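Local coordinates for protein nonribosomal peptide synthase (Streptomyces sp. MJ635-86F5, PDB 5JJP) that adenylates aliphatic beta-amino acids, probably using ATP to activate them as a member of the AMP-binding (ANL) enzyme family, at residues A[326-330]-A[352-356]. Numbering follows the deposited sequence.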
loop_
_atom_site.group_PDB
_atom_site.type_symbol
_atom_site.label_atom_id
_atom_site.label_comp_id
_atom_site.label_asym_id
_atom_site.label_seq_id
_atom_site.Cartn_x
_atom_site.Cartn_y
_atom_site.Cartn_z
ATOM N N PHE A 326 0.645 -15.386 6.139
ATOM C CA PHE A 326 1.465 -15.020 5.016
ATOM C C PHE A 326 2.558 -14.024 5.394
ATOM O O PHE A 326 2.307 -13.027 6.021
ATOM C CB PHE A 326 0.597 -14.324 3.983
ATOM C CG PHE A 326 -0.589 -15.096 3.576
ATOM C CD1 PHE A 326 -0.461 -16.255 2.873
ATOM C CD2 PHE A 326 -1.884 -14.602 3.832
ATOM C CE1 PHE A 326 -1.586 -16.960 2.478
ATOM C CE2 PHE A 326 -3.010 -15.299 3.402
ATOM C CZ PHE A 326 -2.841 -16.503 2.763
ATOM N N ASN A 327 3.731 -14.255 4.854
ATOM C CA ASN A 327 4.903 -13.409 5.054
ATOM C C ASN A 327 5.168 -12.591 3.779
ATOM O O ASN A 327 5.323 -13.137 2.662
ATOM C CB ASN A 327 6.096 -14.316 5.389
ATOM C CG ASN A 327 7.406 -13.564 5.442
ATOM O OD1 ASN A 327 7.468 -12.464 5.970
ATOM N ND2 ASN A 327 8.466 -14.165 4.888
ATOM N N LEU A 328 5.157 -11.282 3.944
ATOM C CA LEU A 328 5.247 -10.376 2.820
ATOM C C LEU A 328 6.612 -9.678 2.842
ATOM O O LEU A 328 6.912 -8.965 3.788
ATOM C CB LEU A 328 4.127 -9.354 2.951
ATOM C CG LEU A 328 3.787 -8.555 1.711
ATOM C CD1 LEU A 328 3.095 -9.449 0.705
ATOM C CD2 LEU A 328 2.900 -7.368 2.085
ATOM N N TYR A 329 7.441 -9.904 1.835
ATOM C CA TYR A 329 8.776 -9.280 1.766
ATOM C C TYR A 329 8.709 -8.189 0.699
ATOM O O TYR A 329 8.138 -8.392 -0.386
ATOM C CB TYR A 329 9.908 -10.285 1.387
ATOM C CG TYR A 329 11.112 -9.584 0.713
ATOM C CD1 TYR A 329 11.970 -8.765 1.440
ATOM C CD2 TYR A 329 11.325 -9.691 -0.664
ATOM C CE1 TYR A 329 13.034 -8.084 0.840
ATOM C CE2 TYR A 329 12.374 -9.005 -1.286
ATOM C CZ TYR A 329 13.221 -8.204 -0.528
ATOM O OH TYR A 329 14.243 -7.505 -1.152
ATOM N N GLY A 330 9.300 -7.039 1.008
ATOM C CA GLY A 330 9.591 -6.025 -0.026
ATOM C C GLY A 330 9.701 -4.630 0.526
ATOM O O GLY A 330 9.718 -4.443 1.728
ATOM N N ARG A 352 15.338 -19.493 10.079
ATOM C CA ARG A 352 15.103 -18.335 9.214
ATOM C C ARG A 352 13.973 -18.643 8.246
ATOM O O ARG A 352 14.054 -19.608 7.489
ATOM C CB ARG A 352 16.366 -17.978 8.412
ATOM C CG ARG A 352 16.226 -16.685 7.624
ATOM C CD ARG A 352 17.513 -16.271 6.935
ATOM N NE ARG A 352 18.428 -15.531 7.806
ATOM C CZ ARG A 352 19.466 -16.044 8.456
ATOM N NH1 ARG A 352 19.767 -17.341 8.370
ATOM N NH2 ARG A 352 20.217 -15.242 9.195
ATOM N N LEU A 353 12.939 -17.808 8.249
ATOM C CA LEU A 353 11.820 -17.938 7.311
ATOM C C LEU A 353 12.269 -17.527 5.906
ATOM O O LEU A 353 12.911 -16.496 5.736
ATOM C CB LEU A 353 10.698 -17.027 7.766
ATOM C CG LEU A 353 9.286 -17.577 7.874
ATOM C CD1 LEU A 353 9.216 -18.808 8.747
ATOM C CD2 LEU A 353 8.442 -16.467 8.470
ATOM N N THR A 354 11.972 -18.334 4.904
ATOM C CA THR A 354 12.280 -17.953 3.539
ATOM C C THR A 354 11.444 -16.756 3.062
ATOM O O THR A 354 10.301 -16.538 3.535
ATOM C CB THR A 354 12.106 -19.135 2.555
ATOM O OG1 THR A 354 12.619 -18.764 1.279
ATOM C CG2 THR A 354 10.631 -19.587 2.409
ATOM N N ILE A 355 11.978 -16.005 2.101
ATOM C CA ILE A 355 11.175 -15.002 1.402
ATOM C C ILE A 355 10.766 -15.506 0.021
ATOM O O ILE A 355 10.145 -14.789 -0.756
ATOM C CB ILE A 355 11.891 -13.621 1.333
ATOM C CG1 ILE A 355 13.240 -13.721 0.628
ATOM C CG2 ILE A 355 12.100 -13.064 2.735
ATOM C CD1 ILE A 355 13.927 -12.390 0.375
ATOM N N GLY A 356 11.121 -16.740 -0.295
ATOM C CA GLY A 356 10.501 -17.444 -1.396
ATOM C C GLY A 356 10.903 -16.936 -2.744
ATOM O O GLY A 356 12.062 -16.611 -2.954
HETATM O O HOH W 1 7.672 -13.431 1.165
#
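Tyr329 and Ile355 make the apolar part of this interface. Ile355 CD1 lies 3.9 Å from the centroid of the Tyr329 ring and only 12° off the ring normal, a CH-pi contact over the face. Nearer the backbone, Ile355 CG2 packs against Tyr329 CB at 3.8 Å. With CG anti to the backbone N (chi1 154°), the tyrosine presents a ring face to Ile355 CD1, and its hydroxyl hydrogen-bonds Asp423. An alanine in place of Tyr329 would probably leave Ile355 CD1 without its aromatic face and Asp423 without this phenolic partner.

Asn327, which buries as much surface here as the tyrosine, supplies the polar side. Its ND2 donates to Thr354 O at 3.3 Å, but the 126° angle at hydrogen marks the bond as weak. A water donates to Asn327 O at 2.8 Å and, weakly, to Ile355 O. Within 352-356, Gly356 N closes an ST turn on Thr354 OG1 (3.0 Å), which also bonds Leu433 O, the residue faced by the classic beta bulge of Ile355 and Gly356.

The contact thus joins strand 324-329 of the mixed sheet to a loop through shape and apolar contact more than through strong directional bonds.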